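Local coordinates for protein cycloalternan-forming enzyme (PDB 5F7U) that is a multidomain member of glycoside hydrolase family 31, built round a TIM barrel and carrying a family 6 carbohydrate-binding module, at residues Met161-Thr166 and Asn331-Tyr336; Ile134-Thr139 and Pro147-Ser152; Asp391-Gly396 and Gly813-Asn818. The protein carries 1 engineered substitution. All coordinates share one frame; numbering follows the deposited sequence.

Interaction 1 of 3, residues Met161-Thr166 and Asn331-Tyr336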
loop_
_atom_site.group_PDB
_atom_site.type_symbol
_atom_site.label_atom_id
_atom_site.label_comp_id
_atom_site.label_asym_id
_atom_site.label_seq_id
_atom_site.Cartn_x
_atom_site.Cartn_y
_atom_site.Cartn_z
ATOM N N MET A 161 -9.128 -24.497 2.605
ATOM C CA MET A 161 -10.089 -25.372 1.928
ATOM C C MET A 161 -9.587 -25.761 0.558
ATOM O O MET A 161 -9.200 -24.894 -0.203
ATOM C CB MET A 161 -11.398 -24.618 1.703
ATOM C CG MET A 161 -12.471 -24.954 2.688
ATOM S SD MET A 161 -12.068 -24.241 4.267
ATOM C CE MET A 161 -12.511 -22.530 3.891
ATOM N N GLU A 162 -9.640 -27.060 0.243
ATOM C CA GLU A 162 -9.191 -27.527 -1.060
ATOM C C GLU A 162 -10.269 -28.436 -1.609
ATOM O O GLU A 162 -10.605 -29.470 -1.001
ATOM C CB GLU A 162 -7.846 -28.247 -0.967
ATOM C CG GLU A 162 -6.683 -27.314 -0.639
ATOM C CD GLU A 162 -5.419 -28.091 -0.352
ATOM O OE1 GLU A 162 -5.246 -28.594 0.784
ATOM O OE2 GLU A 162 -4.619 -28.218 -1.286
ATOM N N LEU A 163 -10.865 -28.013 -2.722
ATOM C CA LEU A 163 -11.977 -28.777 -3.297
ATOM C C LEU A 163 -11.495 -29.499 -4.550
ATOM O O LEU A 163 -10.943 -28.862 -5.466
ATOM C CB LEU A 163 -13.143 -27.840 -3.644
ATOM C CG LEU A 163 -14.303 -28.524 -4.389
ATOM C CD1 LEU A 163 -15.137 -29.421 -3.454
ATOM C CD2 LEU A 163 -15.157 -27.460 -5.072
ATOM N N SER A 164 -11.733 -30.815 -4.579
ATOM C CA SER A 164 -11.521 -31.668 -5.758
ATOM C C SER A 164 -12.901 -32.134 -6.258
ATOM O O SER A 164 -13.469 -33.072 -5.683
ATOM C CB SER A 164 -10.685 -32.907 -5.349
ATOM O OG SER A 164 -10.511 -33.805 -6.441
ATOM N N PRO A 165 -13.443 -31.498 -7.319
ATOM C CA PRO A 165 -14.768 -31.906 -7.833
ATOM C C PRO A 165 -14.880 -33.398 -8.174
ATOM O O PRO A 165 -15.902 -34.005 -7.873
ATOM C CB PRO A 165 -14.913 -31.053 -9.088
ATOM C CG PRO A 165 -14.260 -29.758 -8.663
ATOM C CD PRO A 165 -12.994 -30.244 -7.968
ATOM N N THR A 166 -13.838 -33.969 -8.779
ATOM C CA THR A 166 -13.839 -35.408 -9.125
ATOM C C THR A 166 -13.471 -36.323 -7.955
ATOM O O THR A 166 -13.707 -37.539 -8.025
ATOM C CB THR A 166 -12.881 -35.734 -10.286
ATOM O OG1 THR A 166 -11.521 -35.536 -9.858
ATOM C CG2 THR A 166 -13.189 -34.862 -11.517
ATOM N N ASN A 331 -6.940 -29.432 -11.370
ATOM C CA ASN A 331 -6.615 -28.207 -10.613
ATOM C C ASN A 331 -7.656 -27.959 -9.515
ATOM O O ASN A 331 -8.764 -27.507 -9.830
ATOM C CB ASN A 331 -6.608 -26.965 -11.536
ATOM C CG ASN A 331 -5.392 -26.886 -12.449
ATOM O OD1 ASN A 331 -4.386 -27.569 -12.234
ATOM N ND2 ASN A 331 -5.479 -26.024 -13.485
ATOM N N MET A 332 -7.337 -28.290 -8.257
ATOM C CA MET A 332 -8.267 -28.032 -7.149
ATOM C C MET A 332 -8.499 -26.534 -6.905
ATOM O O MET A 332 -7.608 -25.719 -7.121
ATOM C CB MET A 332 -7.734 -28.645 -5.846
ATOM C CG MET A 332 -7.783 -30.160 -5.816
ATOM S SD MET A 332 -7.469 -30.761 -4.140
ATOM C CE MET A 332 -5.722 -30.431 -4.017
ATOM N N LEU A 333 -9.693 -26.188 -6.424
ATOM C CA LEU A 333 -9.921 -24.871 -5.840
ATOM C C LEU A 333 -9.241 -24.854 -4.475
ATOM O O LEU A 333 -9.392 -25.786 -3.706
ATOM C CB LEU A 333 -11.433 -24.609 -5.703
ATOM C CG LEU A 333 -11.844 -23.385 -4.862
ATOM C CD1 LEU A 333 -11.415 -22.078 -5.546
ATOM C CD2 LEU A 333 -13.344 -23.373 -4.621
ATOM N N ASP A 334 -8.512 -23.777 -4.185
ATOM C CA ASP A 334 -7.671 -23.704 -2.986
ATOM C C ASP A 334 -7.833 -22.300 -2.402
ATOM O O ASP A 334 -7.429 -21.311 -3.027
ATOM C CB ASP A 334 -6.226 -23.981 -3.415
ATOM C CG ASP A 334 -5.231 -23.992 -2.261
ATOM O OD1 ASP A 334 -5.604 -23.861 -1.080
ATOM O OD2 ASP A 334 -4.030 -24.142 -2.567
ATOM N N TYR A 335 -8.453 -22.194 -1.224
ATOM C CA TYR A 335 -8.612 -20.863 -0.603
ATOM C C TYR A 335 -8.495 -20.910 0.911
ATOM O O TYR A 335 -8.643 -21.970 1.523
ATOM C CB TYR A 335 -9.905 -20.152 -1.060
ATOM C CG TYR A 335 -11.209 -20.761 -0.579
ATOM C CD1 TYR A 335 -11.757 -21.866 -1.228
ATOM C CD2 TYR A 335 -11.913 -20.202 0.504
ATOM C CE1 TYR A 335 -12.958 -22.449 -0.800
ATOM C CE2 TYR A 335 -13.119 -20.769 0.947
ATOM C CZ TYR A 335 -13.628 -21.886 0.281
ATOM O OH TYR A 335 -14.799 -22.495 0.664
ATOM N N TYR A 336 -8.197 -19.760 1.502
ATOM C CA TYR A 336 -7.951 -19.693 2.932
ATOM C C TYR A 336 -8.902 -18.701 3.566
ATOM O O TYR A 336 -9.184 -17.639 2.984
ATOM C CB TYR A 336 -6.536 -19.221 3.229
ATOM C CG TYR A 336 -5.399 -20.073 2.715
ATOM C CD1 TYR A 336 -4.994 -20.018 1.360
ATOM C CD2 TYR A 336 -4.655 -20.869 3.592
ATOM C CE1 TYR A 336 -3.914 -20.795 0.903
ATOM C CE2 TYR A 336 -3.579 -21.632 3.147
ATOM C CZ TYR A 336 -3.216 -21.590 1.812
ATOM O OH TYR A 336 -2.126 -22.351 1.431
HETATM O O HOH W 1 -4.362 -27.096 -3.643
#
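M161 opens the contact by laying its side chain over the ring of Y335, where two neighbouring antiparallel strands, 158-164 and 333-338, run side by side in the beta-rich galactose mutarotase-like domain typical of family 31. Its CB sits above one ring face, 3.9 Å from the Y335 ring centroid, in a CH-pi contact. Bends at chi2 (72°) and chi3 (76°) curl the thioether back, so that CE comes to 3.5 Å from Y335 CE2 while the sulfur takes an oblique Met-aromatic position. The M161 and Y335 backbones exchange two hydrogen bonds; that from M161 N to Y335 O, 2.8 Å, is almost straight. N240 binds the Y335 hydroxyl, and F321 meets the same ring edge-to-face.

E162 faces D334 as a non-hydrogen-bonded pair on the other side of the sheet, the two side chains alongside and pointing the same way. E162 CG rests 3.6 Å from D334 OD1, and the carboxylates probably repel each other; a water donates to E162 OE2 and weakly to D334 OD2. Partners elsewhere satisfy these oxygens: H172 hydrogen-bonds to E162 OE2, N302 to D334 OD2, and the R160 salt bridge to D334 OD2 probably eases the repulsion.

L163 returns to the face of M161 and Y335. Its backbone pairs with L333 through a bond of 2.8 Å from L163 N to L333 O and a more bent one (136° at the hydrogen) from L333 N to L163 O. The two leucines touch at their CB atoms and pack against L225 of strand 214-229 and Y238 of strand 235-243, which face them.

S164 ends the strand. Its OG binds E169, and its CB meets M332, whose CB also presses to 3.2 Å from L163 O; S164 CB lies 4.0 Å from M332 CG.

Interaction 2 of 3, residues Ile134-Thr139 and Pro147-Ser152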
loop_
_atom_site.group_PDB
_atom_site.type_symbol
_atom_site.label_atom_id
_atom_site.label_comp_id
_atom_site.label_asym_id
_atom_site.label_seq_id
_atom_site.Cartn_x
_atom_site.Cartn_y
_atom_site.Cartn_z
ATOM N N ILE A 134 -8.703 -33.095 7.151
ATOM C CA ILE A 134 -10.027 -33.721 7.202
ATOM C C ILE A 134 -10.601 -33.748 5.788
ATOM O O ILE A 134 -10.533 -32.742 5.078
ATOM C CB ILE A 134 -10.976 -32.933 8.134
ATOM C CG1 ILE A 134 -10.418 -32.893 9.562
ATOM C CG2 ILE A 134 -12.381 -33.548 8.132
ATOM C CD1 ILE A 134 -11.123 -31.872 10.428
ATOM N N THR A 135 -11.168 -34.881 5.378
ATOM C CA THR A 135 -11.853 -34.980 4.087
ATOM C C THR A 135 -13.346 -34.966 4.318
ATOM O O THR A 135 -13.863 -35.758 5.117
ATOM C CB THR A 135 -11.502 -36.308 3.386
ATOM O OG1 THR A 135 -10.082 -36.387 3.229
ATOM C CG2 THR A 135 -12.216 -36.455 2.015
ATOM N N LEU A 136 -14.049 -34.103 3.590
ATOM C CA LEU A 136 -15.509 -34.179 3.557
ATOM C C LEU A 136 -15.899 -34.800 2.225
ATOM O O LEU A 136 -15.666 -34.207 1.179
ATOM C CB LEU A 136 -16.125 -32.780 3.711
ATOM C CG LEU A 136 -15.678 -31.916 4.904
ATOM C CD1 LEU A 136 -16.402 -30.568 4.890
ATOM C CD2 LEU A 136 -15.925 -32.607 6.234
ATOM N N ASN A 137 -16.442 -36.015 2.268
ATOM C CA ASN A 137 -16.942 -36.676 1.066
ATOM C C ASN A 137 -18.322 -36.135 0.772
ATOM O O ASN A 137 -19.181 -36.109 1.664
ATOM C CB ASN A 137 -16.950 -38.188 1.269
ATOM C CG ASN A 137 -15.549 -38.763 1.325
ATOM O OD1 ASN A 137 -14.790 -38.656 0.364
ATOM N ND2 ASN A 137 -15.209 -39.382 2.435
ATOM N N MET A 138 -18.543 -35.713 -0.470
ATOM C CA MET A 138 -19.750 -34.980 -0.813
ATOM C C MET A 138 -20.523 -35.569 -1.978
ATOM O O MET A 138 -19.957 -36.274 -2.820
ATOM C CB MET A 138 -19.390 -33.527 -1.120
ATOM C CG MET A 138 -18.905 -32.777 0.098
ATOM S SD MET A 138 -17.985 -31.298 -0.333
ATOM C CE MET A 138 -18.206 -30.390 1.193
ATOM N N THR A 139 -21.823 -35.282 -2.007
ATOM C CA THR A 139 -22.641 -35.516 -3.208
ATOM C C THR A 139 -22.699 -34.208 -3.987
ATOM O O THR A 139 -22.359 -33.146 -3.457
ATOM C CB THR A 139 -24.058 -35.999 -2.902
ATOM O OG1 THR A 139 -24.638 -35.161 -1.896
ATOM C CG2 THR A 139 -24.021 -37.439 -2.431
ATOM N N PRO A 147 -17.347 -35.478 -5.353
ATOM C CA PRO A 147 -16.465 -34.421 -4.811
ATOM C C PRO A 147 -15.927 -34.670 -3.409
ATOM O O PRO A 147 -16.559 -35.355 -2.598
ATOM C CB PRO A 147 -17.314 -33.157 -4.835
ATOM C CG PRO A 147 -18.699 -33.570 -5.144
ATOM C CD PRO A 147 -18.709 -34.974 -5.637
ATOM N N LYS A 148 -14.740 -34.128 -3.167
ATOM C CA LYS A 148 -14.137 -34.149 -1.837
ATOM C C LYS A 148 -13.664 -32.759 -1.521
ATOM O O LYS A 148 -12.991 -32.137 -2.348
ATOM C CB LYS A 148 -12.932 -35.082 -1.804
ATOM C CG LYS A 148 -13.301 -36.560 -1.912
ATOM C CD LYS A 148 -12.022 -37.362 -2.065
ATOM C CE LYS A 148 -12.293 -38.821 -2.412
ATOM N NZ LYS A 148 -12.489 -39.601 -1.159
ATOM N N LEU A 149 -14.032 -32.274 -0.334
ATOM C CA LEU A 149 -13.517 -31.013 0.185
ATOM C C LEU A 149 -12.555 -31.317 1.331
ATOM O O LEU A 149 -12.941 -31.953 2.310
ATOM C CB LEU A 149 -14.647 -30.126 0.679
ATOM C CG LEU A 149 -14.228 -28.773 1.276
ATOM C CD1 LEU A 149 -13.508 -27.882 0.255
ATOM C CD2 LEU A 149 -15.468 -28.059 1.795
ATOM N N TYR A 150 -11.331 -30.823 1.212
ATOM C CA TYR A 150 -10.305 -31.062 2.220
ATOM C C TYR A 150 -10.098 -29.836 3.071
ATOM O O TYR A 150 -9.945 -28.737 2.543
ATOM C CB TYR A 150 -8.980 -31.377 1.543
ATOM C CG TYR A 150 -9.028 -32.620 0.730
ATOM C CD1 TYR A 150 -8.805 -33.864 1.322
ATOM C CD2 TYR A 150 -9.264 -32.559 -0.640
ATOM C CE1 TYR A 150 -8.838 -35.021 0.556
ATOM C CE2 TYR A 150 -9.296 -33.714 -1.409
ATOM C CZ TYR A 150 -9.096 -34.929 -0.804
ATOM O OH TYR A 150 -9.104 -36.069 -1.561
ATOM N N LEU A 151 -10.050 -30.046 4.383
ATOM C CA LEU A 151 -9.812 -28.965 5.334
ATOM C C LEU A 151 -8.488 -29.231 6.019
ATOM O O LEU A 151 -8.225 -30.350 6.445
ATOM C CB LEU A 151 -10.916 -28.907 6.396
ATOM C CG LEU A 151 -12.384 -28.968 5.971
ATOM C CD1 LEU A 151 -13.295 -28.909 7.186
ATOM C CD2 LEU A 151 -12.727 -27.838 5.014
ATOM N N SER A 152 -7.672 -28.186 6.128
ATOM C CA SER A 152 -6.433 -28.256 6.878
ATOM C C SER A 152 -6.175 -26.910 7.534
ATOM O O SER A 152 -6.784 -25.895 7.166
ATOM C CB SER A 152 -5.253 -28.665 5.978
ATOM O OG SER A 152 -5.071 -27.746 4.907
HETATM O O HOH W 2 -16.236 -38.311 -2.295
#
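K148 runs alongside N137 on one face of two paired strands, and its whole length can be traced against that neighbour and T135. Its CB is 4.1 Å from T135 CG2, the methyl group that CG touches as well. From CG onward the chain keeps close to the amide oxygen of N137: CG lies 3.4 Å from N137 OD1, and CD and CE pass the same atom a little farther off. The chain is extended until chi4, where a turn to -87° swings the ammonium toward N137 OD1. K148 NZ then gives N137 OD1 a hydrogen bond of 2.9 Å in the plane of the amide carbonyl. The other end of that amide is also held, since N137 ND2 bonds to S126 OG, and the two bonds together should fix its rotation.

Further along this face T135 OG1 lies 3.2 Å from Y150 CE1, meeting the ring obliquely; the Y150 hydroxyl itself is bound to the backbone oxygen of E169. The opposite face is apolar. There L136 CD1 touches both L149 CD2 (4.1 Å) and L151 CD1, and L149 reaches on to M161 and L163 of the next strand.

Backbone bonds join I134 to L151 and L136 to L149 in both directions, L136 N to L149 O measuring 2.7 Å, and M138 N adds one to P147 O. Hydrogen-bonded pairs alternating with non-hydrogen-bonded ones, on strands linked by a short connection, are the pattern of an antiparallel beta hairpin.

Interaction 3 of 3, residues Asp391-Gly396 and Gly813-Asn818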
loop_
_atom_site.group_PDB
_atom_site.type_symbol
_atom_site.label_atom_id
_atom_site.label_comp_id
_atom_site.label_asym_id
_atom_site.label_seq_id
_atom_site.Cartn_x
_atom_site.Cartn_y
_atom_site.Cartn_z
ATOM N N ASP A 391 19.474 22.684 -0.784
ATOM C CA ASP A 391 19.529 21.887 0.452
ATOM C C ASP A 391 18.490 20.752 0.480
ATOM O O ASP A 391 17.682 20.649 1.415
ATOM C CB ASP A 391 19.396 22.804 1.686
ATOM C CG ASP A 391 20.464 23.895 1.725
ATOM O OD1 ASP A 391 21.652 23.577 1.528
ATOM O OD2 ASP A 391 20.117 25.074 1.957
ATOM N N ILE A 392 18.527 19.932 -0.573
ATOM C CA ILE A 392 17.609 18.798 -0.727
ATOM C C ILE A 392 18.453 17.517 -0.633
ATOM O O ILE A 392 19.011 17.067 -1.643
ATOM C CB ILE A 392 16.809 18.876 -2.062
ATOM C CG1 ILE A 392 16.080 20.218 -2.232
ATOM C CG2 ILE A 392 15.866 17.673 -2.203
ATOM C CD1 ILE A 392 15.003 20.526 -1.186
ATOM N N PRO A 393 18.550 16.927 0.575
ATOM C CA PRO A 393 19.383 15.745 0.781
ATOM C C PRO A 393 18.661 14.441 0.371
ATOM O O PRO A 393 18.406 13.555 1.190
ATOM C CB PRO A 393 19.675 15.816 2.276
ATOM C CG PRO A 393 18.401 16.363 2.842
ATOM C CD PRO A 393 18.001 17.421 1.855
ATOM N N ALA A 394 18.383 14.318 -0.919
ATOM C CA ALA A 394 17.734 13.136 -1.456
ATOM C C ALA A 394 18.674 11.934 -1.351
ATOM O O ALA A 394 19.897 12.100 -1.195
ATOM C CB ALA A 394 17.329 13.380 -2.914
ATOM N N THR A 395 18.107 10.725 -1.432
ATOM C CA THR A 395 18.920 9.500 -1.369
ATOM C C THR A 395 18.763 8.586 -2.576
ATOM O O THR A 395 19.581 7.682 -2.777
ATOM C CB THR A 395 18.632 8.686 -0.099
ATOM O OG1 THR A 395 17.245 8.339 -0.064
ATOM C CG2 THR A 395 19.019 9.490 1.153
ATOM N N GLY A 396 17.706 8.801 -3.362
ATOM C CA GLY A 396 17.449 7.958 -4.532
ATOM C C GLY A 396 17.418 8.773 -5.808
ATOM O O GLY A 396 17.027 9.934 -5.802
ATOM N N GLY A 813 11.643 19.342 11.376
ATOM C CA GLY A 813 11.817 20.159 10.178
ATOM C C GLY A 813 13.166 20.854 10.038
ATOM O O GLY A 813 13.285 21.810 9.281
ATOM N N GLN A 814 14.174 20.370 10.770
ATOM C CA GLN A 814 15.535 20.902 10.686
ATOM C C GLN A 814 16.454 19.867 10.053
ATOM O O GLN A 814 16.444 18.698 10.445
ATOM C CB GLN A 814 16.030 21.334 12.076
ATOM C CG GLN A 814 15.129 22.401 12.675
ATOM C CD GLN A 814 15.548 22.841 14.051
ATOM O OE1 GLN A 814 15.932 22.023 14.897
ATOM N NE2 GLN A 814 15.462 24.147 14.291
ATOM N N ASN A 815 17.234 20.315 9.072
ATOM C CA ASN A 815 17.995 19.451 8.161
ATOM C C ASN A 815 19.134 18.690 8.845
ATOM O O ASN A 815 20.102 19.301 9.305
ATOM C CB ASN A 815 18.543 20.316 7.016
ATOM C CG ASN A 815 19.153 19.506 5.884
ATOM O OD1 ASN A 815 19.052 18.286 5.840
ATOM N ND2 ASN A 815 19.778 20.202 4.950
ATOM N N VAL A 816 19.010 17.364 8.898
ATOM C CA VAL A 816 20.099 16.490 9.392
ATOM C C VAL A 816 20.939 15.855 8.274
ATOM O O VAL A 816 21.847 15.056 8.534
ATOM C CB VAL A 816 19.565 15.379 10.342
ATOM C CG1 VAL A 816 19.074 15.993 11.635
ATOM C CG2 VAL A 816 18.478 14.527 9.680
ATOM N N GLY A 817 20.620 16.188 7.028
ATOM C CA GLY A 817 21.409 15.725 5.885
ATOM C C GLY A 817 21.032 14.295 5.540
ATOM O O GLY A 817 20.038 13.769 6.045
ATOM N N ASN A 818 21.820 13.671 4.680
ATOM C CA ASN A 818 21.517 12.323 4.207
ATOM C C ASN A 818 22.628 11.309 4.478
ATOM O O ASN A 818 22.697 10.286 3.805
ATOM C CB ASN A 818 21.117 12.329 2.707
ATOM C CG ASN A 818 22.247 12.757 1.783
ATOM O OD1 ASN A 818 23.374 13.043 2.222
ATOM N ND2 ASN A 818 21.954 12.812 0.492
#
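N818 supplies the hydrogen bond of this contact: its amide nitrogen ND2 donates to A394 O at 2.8 Å. The acceptor lies in the amide plane of N818, while the donor is tilted 31° from the carbonyl plane of A394. N818 ND2 also bonds to A449 O, so two backbone oxygens grip the nitrogen and should fix the rotation of the amide, which turns an N-H to the loop 391-396. A chi1 of 65°, with CG between the backbone N and carbonyl carbon, turns the amide to that position.

Packing centres on the P393 ring. Its CB meets N818 CB at 3.8 Å and the carbonyl carbon of G817 at the same distance, while its CG touches N815 OD1 at 3.6 Å. The T395 and N818 side chains slide past each other in opposite directions, T395 CG2 3.9 Å from N818 CB. L695 of helix 687-700 packs on P393 too.

Turns shape both partners. N815 OD1 accepts from G817 N at 2.9 Å, the donor standing above the carbonyl plane, which makes an Asx turn. G817, which closes the turn, has a positive phi that favours glycine. Across from it D391 closes helix 377-389 in a Schellman motif, and P393 centres an inverse gamma turn. The contact thus seats the loop leading to D819 and S822, which bind magnesium, on the first helix-to-strand connection of the TIM barrel.

How the interactions relate
Along the chain the order is interaction 2, interaction 1, interaction 3, each closing before the next opens. Interactions 1 and 2 have centres about 9 Å apart and belong to the same antiparallel sheet: strand 148-153 pairs on one edge with 134-140 and on the other with 158-164, which in turn meets 333-338. Together they give four consecutive neighbours, the last brought back from far along the sequence. Interaction 3 lies on the opposite side of the chain's centre, about 52 Å from interaction 1 and 59 Å from interaction 2, centre to centre. It ties the TIM barrel to the loop between strands 801-806 and 825-830, whereas interactions 1 and 2 knit the beta-rich N-terminal region.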